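Local coordinates for protein galactitol 1-phosphate 5-dehydrogenase (Escherichia coli, PDB 4UEJ) that oxidises galactitol 1-phosphate to D-tagatose 6-phosphate with NAD(+), as a zinc-containing homodimeric member of the alcohol dehydrogenase family, at residues A254-V259 and L281-S286; Q208-S213 and Q221-E226; C83-P88 and Y106-S111. All coordinates share one frame; numbering follows the deposited sequence.

Interaction 1: residues A254-V259 and L281-S286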
# COMPACT_ATOMS: atom_id res chain seq x y z
N ALA A 254 3.56 6.74 7.22
CA ALA A 254 2.84 5.78 8.04
C ALA A 254 2.73 4.46 7.31
O ALA A 254 2.73 4.42 6.07
CB ALA A 254 1.44 6.29 8.43
N GLN A 255 2.71 3.40 8.09
CA GLN A 255 2.34 2.08 7.59
C GLN A 255 0.86 1.88 7.81
O GLN A 255 0.35 2.10 8.91
CB GLN A 255 3.12 0.97 8.29
CG GLN A 255 4.60 0.92 7.96
CD GLN A 255 5.31 -0.02 8.88
OE1 GLN A 255 5.31 0.16 10.11
NE2 GLN A 255 5.88 -1.07 8.32
N LEU A 256 0.16 1.45 6.77
CA LEU A 256 -1.27 1.20 6.89
C LEU A 256 -1.60 -0.24 6.51
O LEU A 256 -1.62 -0.59 5.33
CB LEU A 256 -2.07 2.17 6.01
CG LEU A 256 -3.55 1.88 5.75
CD1 LEU A 256 -4.32 1.63 7.05
CD2 LEU A 256 -4.16 3.03 4.98
N ALA A 257 -1.86 -1.05 7.53
CA ALA A 257 -2.16 -2.47 7.35
C ALA A 257 -3.65 -2.69 7.21
O ALA A 257 -4.44 -2.31 8.08
CB ALA A 257 -1.62 -3.29 8.49
N LEU A 258 -4.03 -3.31 6.10
CA LEU A 258 -5.44 -3.51 5.79
C LEU A 258 -5.81 -4.92 6.19
O LEU A 258 -5.31 -5.88 5.62
CB LEU A 258 -5.70 -3.30 4.30
CG LEU A 258 -5.35 -1.92 3.72
CD1 LEU A 258 -5.56 -1.92 2.21
CD2 LEU A 258 -6.16 -0.83 4.39
N VAL A 259 -6.70 -5.02 7.17
CA VAL A 259 -7.08 -6.28 7.76
C VAL A 259 -8.51 -6.61 7.36
O VAL A 259 -8.86 -7.76 7.11
CB VAL A 259 -6.92 -6.22 9.28
CG1 VAL A 259 -7.28 -7.53 9.92
CG2 VAL A 259 -5.49 -5.81 9.63
N LEU A 281 2.95 6.81 2.08
CA LEU A 281 2.45 5.73 2.90
C LEU A 281 2.92 4.40 2.35
O LEU A 281 3.25 4.27 1.16
CB LEU A 281 0.93 5.76 2.96
CG LEU A 281 0.31 7.07 3.42
CD1 LEU A 281 -1.19 6.92 3.51
CD2 LEU A 281 0.91 7.48 4.77
N THR A 282 2.97 3.41 3.22
CA THR A 282 3.12 2.02 2.81
C THR A 282 1.85 1.31 3.21
O THR A 282 1.53 1.23 4.40
CB THR A 282 4.30 1.35 3.47
OG1 THR A 282 5.50 2.02 3.09
CG2 THR A 282 4.38 -0.10 3.04
N VAL A 283 1.11 0.82 2.23
CA VAL A 283 -0.16 0.15 2.48
C VAL A 283 0.12 -1.34 2.34
O VAL A 283 0.61 -1.80 1.31
CB VAL A 283 -1.25 0.62 1.51
CG1 VAL A 283 -2.56 -0.11 1.77
CG2 VAL A 283 -1.46 2.13 1.63
N ILE A 284 -0.21 -2.08 3.40
CA ILE A 284 0.17 -3.48 3.55
C ILE A 284 -1.09 -4.32 3.56
O ILE A 284 -1.88 -4.24 4.49
CB ILE A 284 0.96 -3.69 4.86
CG1 ILE A 284 2.23 -2.83 4.86
CG2 ILE A 284 1.25 -5.17 5.13
CD1 ILE A 284 2.83 -2.64 6.25
N GLY A 285 -1.30 -5.11 2.51
CA GLY A 285 -2.44 -6.01 2.52
C GLY A 285 -2.12 -7.17 3.43
O GLY A 285 -1.01 -7.74 3.37
N SER A 286 -3.07 -7.50 4.29
CA SER A 286 -2.87 -8.60 5.21
C SER A 286 -3.97 -9.61 4.95
O SER A 286 -5.13 -9.24 4.76
CB SER A 286 -2.88 -8.12 6.68
OG SER A 286 -2.48 -9.18 7.54
O HOH W 1 -7.25 -9.84 6.18
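Leu-258 lays one methyl over Val-283 of the next strand. Leu-258 CD1 is 3.5 Å from Val-283 CG1, and the two side chains pass each other at a slant. Val-283 CG1 stands anti to its own backbone N (chi1 179°), which turns it along the strand toward Leu-258. The other face carries Gln-255, Ala-257, Thr-282 and Ile-284. There Ile-284 reaches back to the Gln-255 side chain, and Ile-284 CD1 comes 4.0 Å from Gln-255 NE2. The amide of Gln-255 has its polar partners outside the pair: OE1 is bonded to Lys-162 and NE2 to the carbonyl of Ala-156.

The strands 255-258 and 282-285 run parallel, with axes 4.6 Å apart at closest. Five backbone bonds join them in the regular parallel pattern. Leu-256 N to Thr-282 O is the shortest, at 2.7 Å. The bond from Ser-286 N to Leu-258 O is more bent, with 143° at the hydrogen. Beyond it one water donates to both Val-259 O and Ser-286 O, and so bridges the diverging chain ends.

This is the pair at one margin of the chain's own parallel Rossmann-type sheet. Strand 231-235 flanks 255-258 on its far edge. Helix 240-249 packs on Leu-256, and helix 143-155 on Ile-284 and Ser-286. Strand 282-285 is the last within the chain, but Val-283 pairs antiparallel with a strand of the second subunit, so the sheet continues across the dimer interface.

Interaction 2: residues Q208-S213 and Q221-E226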
# COMPACT_ATOMS: atom_id res chain seq x y z
N GLN A 208 -5.49 7.03 23.95
CA GLN A 208 -6.58 7.89 23.53
C GLN A 208 -7.48 7.21 22.51
O GLN A 208 -7.06 6.24 21.86
CB GLN A 208 -6.04 9.18 22.95
CG GLN A 208 -5.31 8.96 21.64
CD GLN A 208 -4.55 10.19 21.20
OE1 GLN A 208 -4.76 11.29 21.73
NE2 GLN A 208 -3.65 10.01 20.24
N THR A 209 -8.70 7.72 22.39
CA THR A 209 -9.70 7.19 21.47
C THR A 209 -10.40 8.32 20.72
O THR A 209 -10.67 9.39 21.28
CB THR A 209 -10.78 6.36 22.21
OG1 THR A 209 -11.43 7.17 23.20
CG2 THR A 209 -10.16 5.15 22.88
N PHE A 210 -10.69 8.09 19.44
CA PHE A 210 -11.46 9.01 18.64
C PHE A 210 -12.77 8.36 18.20
O PHE A 210 -12.76 7.27 17.61
CB PHE A 210 -10.68 9.45 17.39
CG PHE A 210 -9.31 10.01 17.68
CD1 PHE A 210 -9.07 10.74 18.84
CD2 PHE A 210 -8.28 9.84 16.78
CE1 PHE A 210 -7.81 11.27 19.10
CE2 PHE A 210 -7.01 10.36 17.02
CZ PHE A 210 -6.78 11.08 18.19
N ASN A 211 -13.88 9.02 18.47
CA ASN A 211 -15.18 8.63 17.96
C ASN A 211 -15.37 9.22 16.58
O ASN A 211 -15.54 10.43 16.44
CB ASN A 211 -16.29 9.10 18.90
CG ASN A 211 -17.65 8.55 18.54
OD1 ASN A 211 -18.03 8.51 17.37
ND2 ASN A 211 -18.40 8.12 19.55
N SER A 212 -15.35 8.39 15.54
CA SER A 212 -15.32 8.92 14.18
C SER A 212 -16.67 9.46 13.73
O SER A 212 -16.79 10.07 12.67
CB SER A 212 -14.82 7.86 13.21
OG SER A 212 -15.72 6.77 13.14
N SER A 213 -17.70 9.26 14.55
CA SER A 213 -19.00 9.83 14.27
C SER A 213 -19.10 11.23 14.86
O SER A 213 -20.06 11.96 14.63
CB SER A 213 -20.12 8.94 14.81
OG SER A 213 -20.18 8.99 16.23
N GLN A 221 -6.31 14.35 12.97
CA GLN A 221 -4.93 14.60 12.58
C GLN A 221 -4.31 15.65 13.48
O GLN A 221 -3.12 15.58 13.79
CB GLN A 221 -4.84 15.06 11.12
CG GLN A 221 -3.90 14.21 10.31
CD GLN A 221 -3.63 14.76 8.92
OE1 GLN A 221 -4.49 15.36 8.29
NE2 GLN A 221 -2.41 14.55 8.44
N SER A 222 -5.11 16.62 13.88
CA SER A 222 -4.66 17.67 14.77
C SER A 222 -4.27 17.12 16.13
O SER A 222 -3.23 17.49 16.68
CB SER A 222 -5.73 18.75 14.92
OG SER A 222 -5.31 19.74 15.82
N VAL A 223 -5.08 16.23 16.69
CA VAL A 223 -4.73 15.60 17.95
C VAL A 223 -3.49 14.72 17.79
O VAL A 223 -2.65 14.64 18.69
CB VAL A 223 -5.89 14.77 18.53
CG1 VAL A 223 -5.42 14.02 19.76
CG2 VAL A 223 -7.07 15.68 18.89
N LEU A 224 -3.38 14.06 16.64
CA LEU A 224 -2.27 13.14 16.40
C LEU A 224 -0.95 13.80 16.04
O LEU A 224 0.04 13.10 15.88
CB LEU A 224 -2.62 12.17 15.27
CG LEU A 224 -3.67 11.11 15.56
CD1 LEU A 224 -4.15 10.46 14.26
CD2 LEU A 224 -3.10 10.07 16.52
N ARG A 225 -0.92 15.13 15.92
CA ARG A 225 0.30 15.82 15.48
C ARG A 225 1.58 15.36 16.18
O ARG A 225 2.58 15.06 15.52
CB ARG A 225 0.14 17.33 15.67
CG ARG A 225 -0.74 17.99 14.62
CD ARG A 225 -0.08 17.97 13.25
NE ARG A 225 1.08 18.86 13.17
CZ ARG A 225 1.88 18.96 12.11
NH1 ARG A 225 1.65 18.23 11.03
NH2 ARG A 225 2.91 19.80 12.14
N GLU A 226 1.54 15.27 17.51
CA GLU A 226 2.72 14.86 18.27
C GLU A 226 3.09 13.40 18.03
O GLU A 226 4.22 12.98 18.28
CB GLU A 226 2.50 15.08 19.76
CG GLU A 226 1.94 16.44 20.13
CD GLU A 226 1.83 16.62 21.63
OE1 GLU A 226 2.00 15.62 22.37
OE2 GLU A 226 1.57 17.76 22.08
O HOH W 2 -1.84 12.21 19.82
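With chi1 at -53°, Phe-210 holds its ring anti to the carbonyl carbon and sends it out to Val-223 and Leu-224. Gln-208 takes the less roomy chi1 of 68°, with CG between the backbone N and the carbonyl carbon. Its chain then runs extended, so the amide arrives at the same two residues.

The Phe-210 ring meets both at its rim. Phe-210 CZ is 3.6 Å from Val-223 CG1. Phe-210 CE2 is 3.7 Å from Leu-224 CG, which lies at the ring edge and in its plane. The two residues thus take neighbouring parts of the rim. Val-223 CG1 serves both partners: it also sits 3.4 Å from Gln-208 OE1. Leu-224 CD2 approaches the other end of the amide, 3.8 Å from Gln-208 NE2. An alanine in place of Phe-210 would probably open a gap beside Val-223 CG1 and Leu-224 CG and leave the end of the helix less firmly seated.

Polar linkage is indirect. A water accepts from Gln-208 NE2 at 2.9 Å and donates to Val-223 O at 2.8 Å. NE2 also bonds to Thr-189 on the adjoining strand, which helps fix the turn of the amide. Met-220, one turn before Leu-224, adds to the cover of Phe-210.

At the end of the strand, Asn-211 OD1 accepts from Ser-213 N, an Asx turn. Strand 208-211 is the outermost on this side of the parallel sheet. Its side chains pack on the last turn of the following helix, 217-223. That helix belongs to the beta-alpha-beta crossover leading back to strand 231-235, as in a Rossmann-type domain, here away from the zinc sites.

Interaction 3: residues C83-P88 and Y106-S111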
# COMPACT_ATOMS: atom_id res chain seq x y z
N CYS A 83 -8.22 -24.73 16.91
CA CYS A 83 -8.25 -25.02 15.49
C CYS A 83 -7.39 -24.04 14.68
O CYS A 83 -7.44 -22.84 14.91
CB CYS A 83 -9.68 -24.98 14.98
SG CYS A 83 -9.84 -25.26 13.22
N VAL A 84 -6.61 -24.59 13.75
CA VAL A 84 -5.91 -23.83 12.73
C VAL A 84 -6.72 -24.05 11.46
O VAL A 84 -6.61 -25.09 10.83
CB VAL A 84 -4.46 -24.32 12.55
CG1 VAL A 84 -3.73 -23.47 11.51
CG2 VAL A 84 -3.73 -24.30 13.87
N PRO A 85 -7.59 -23.09 11.11
CA PRO A 85 -8.66 -23.45 10.18
C PRO A 85 -8.25 -23.54 8.71
O PRO A 85 -8.94 -24.22 7.95
CB PRO A 85 -9.70 -22.33 10.39
CG PRO A 85 -8.89 -21.16 10.92
CD PRO A 85 -7.83 -21.79 11.78
N LEU A 86 -7.17 -22.88 8.33
CA LEU A 86 -6.68 -22.93 6.95
C LEU A 86 -5.95 -24.23 6.69
O LEU A 86 -5.12 -24.64 7.50
CB LEU A 86 -5.74 -21.76 6.65
CG LEU A 86 -5.02 -21.88 5.29
CD1 LEU A 86 -6.02 -21.56 4.28
CD2 LEU A 86 -3.83 -20.98 5.16
N LEU A 87 -6.23 -24.88 5.57
CA LEU A 87 -5.43 -26.01 5.15
C LEU A 87 -4.83 -25.73 3.78
O LEU A 87 -5.49 -25.93 2.76
CB LEU A 87 -6.25 -27.31 5.12
CG LEU A 87 -5.44 -28.58 4.86
CD1 LEU A 87 -4.50 -28.90 6.02
CD2 LEU A 87 -6.34 -29.78 4.55
N PRO A 88 -3.58 -25.25 3.76
CA PRO A 88 -2.89 -25.09 2.48
C PRO A 88 -2.53 -26.45 1.88
O PRO A 88 -2.57 -27.47 2.58
CB PRO A 88 -1.64 -24.29 2.84
CG PRO A 88 -1.44 -24.47 4.28
CD PRO A 88 -2.74 -24.87 4.91
N TYR A 106 -6.51 -24.03 -1.21
CA TYR A 106 -6.57 -24.23 0.24
C TYR A 106 -8.00 -24.51 0.70
O TYR A 106 -8.96 -24.05 0.09
CB TYR A 106 -5.97 -23.03 0.99
CG TYR A 106 -6.69 -21.69 0.96
CD1 TYR A 106 -7.87 -21.48 1.69
CD2 TYR A 106 -6.16 -20.61 0.28
CE1 TYR A 106 -8.49 -20.24 1.70
CE2 TYR A 106 -6.78 -19.37 0.27
CZ TYR A 106 -7.95 -19.20 0.98
OH TYR A 106 -8.56 -17.96 0.98
N ASP A 107 -8.11 -25.30 1.76
CA ASP A 107 -9.39 -25.52 2.41
C ASP A 107 -9.48 -24.57 3.59
O ASP A 107 -8.47 -24.04 4.05
CB ASP A 107 -9.55 -26.97 2.87
CG ASP A 107 -10.99 -27.42 2.91
OD1 ASP A 107 -11.91 -26.56 2.82
OD2 ASP A 107 -11.22 -28.65 3.02
N PHE A 108 -10.69 -24.33 4.07
CA PHE A 108 -10.82 -23.48 5.24
C PHE A 108 -11.98 -23.94 6.09
O PHE A 108 -13.12 -23.96 5.64
CB PHE A 108 -11.01 -22.01 4.83
CG PHE A 108 -10.78 -21.07 5.96
CD1 PHE A 108 -11.80 -20.76 6.84
CD2 PHE A 108 -9.53 -20.52 6.17
CE1 PHE A 108 -11.59 -19.90 7.89
CE2 PHE A 108 -9.31 -19.68 7.22
CZ PHE A 108 -10.34 -19.35 8.08
N ILE A 109 -11.66 -24.35 7.31
CA ILE A 109 -12.66 -24.86 8.23
C ILE A 109 -13.61 -23.73 8.62
O ILE A 109 -13.18 -22.70 9.13
CB ILE A 109 -11.97 -25.48 9.46
CG1 ILE A 109 -11.21 -26.74 9.03
CG2 ILE A 109 -12.96 -25.75 10.59
CD1 ILE A 109 -10.08 -27.11 9.96
N GLY A 110 -14.89 -23.92 8.33
CA GLY A 110 -15.89 -22.92 8.64
C GLY A 110 -16.17 -21.94 7.51
O GLY A 110 -16.85 -20.94 7.70
N SER A 111 -15.64 -22.23 6.33
CA SER A 111 -15.92 -21.39 5.17
C SER A 111 -15.98 -22.23 3.89
O SER A 111 -16.99 -22.22 3.18
CB SER A 111 -14.86 -20.29 5.03
OG SER A 111 -15.12 -19.46 3.91
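Pro-85 is the bump between the Phe-108 ring and Ile-109, where a small two-stranded antiparallel sheet forms in the GroES-like domain. On one hand Pro-85 CB lies over the ring face, 4.1 Å from the Phe-108 centroid and 21° off the normal, a CH-pi contact offset toward the rim. On the other it rests 4.0 Å from Ile-109 CB. Pro-85 CG adds to the ring contact, 3.7 Å from Phe-108 CZ. Phe-108 is turned to lie alongside the proline by its chi1 of -165°, with CG anti to the backbone N. Its CD2 then rests against the Leu-86 backbone and CB.

Ile-109 in turn fills the place between Pro-85 and Cys-83, and Ile-109 CD1 reaches Cys-83 SG at 3.8 Å. Phe-61, Ile-121 and Val-123 of the neighbouring strands close round the isoleucine. Leu-87 and Asp-107 meet CB to CB on the opposite face of the small sheet from Leu-86 and Phe-108.

Phe-108 also meets the ring of His-59 edge-to-face. His-59 is a ligand of the zinc that is catalytic by similarity to relatives, and a bound glycerol lies near. At the other end Pro-88 leads into the loop of four cysteines that holds the second zinc. Ile-109 N donates to Pro-85 O at 2.8 Å, almost straight at 174°, with the donor tilted out of the carbonyl plane.

From the N terminus, interaction 3 comes first. It closes the excursion between 83-88 and 106-111, which contains the four-cysteine zinc site, within the GroES-like domain. Interaction 2 follows in the zinc-binding dehydrogenase region and closes the short strand-loop-helix unit from 208-211 to the end of helix 217-223. Interaction 1 comes last, joining 254-259 to 281-286 across a connection holding strand 266-268 and helix 270-278. The three are in series; none nests in or crosses another. Interactions 1 and 2 reach opposite margins of one parallel sheet, with centres about 19 Å apart. The centre of interaction 3 is about 24 Å from that of interaction 1 and about 37 Å from that of interaction 2.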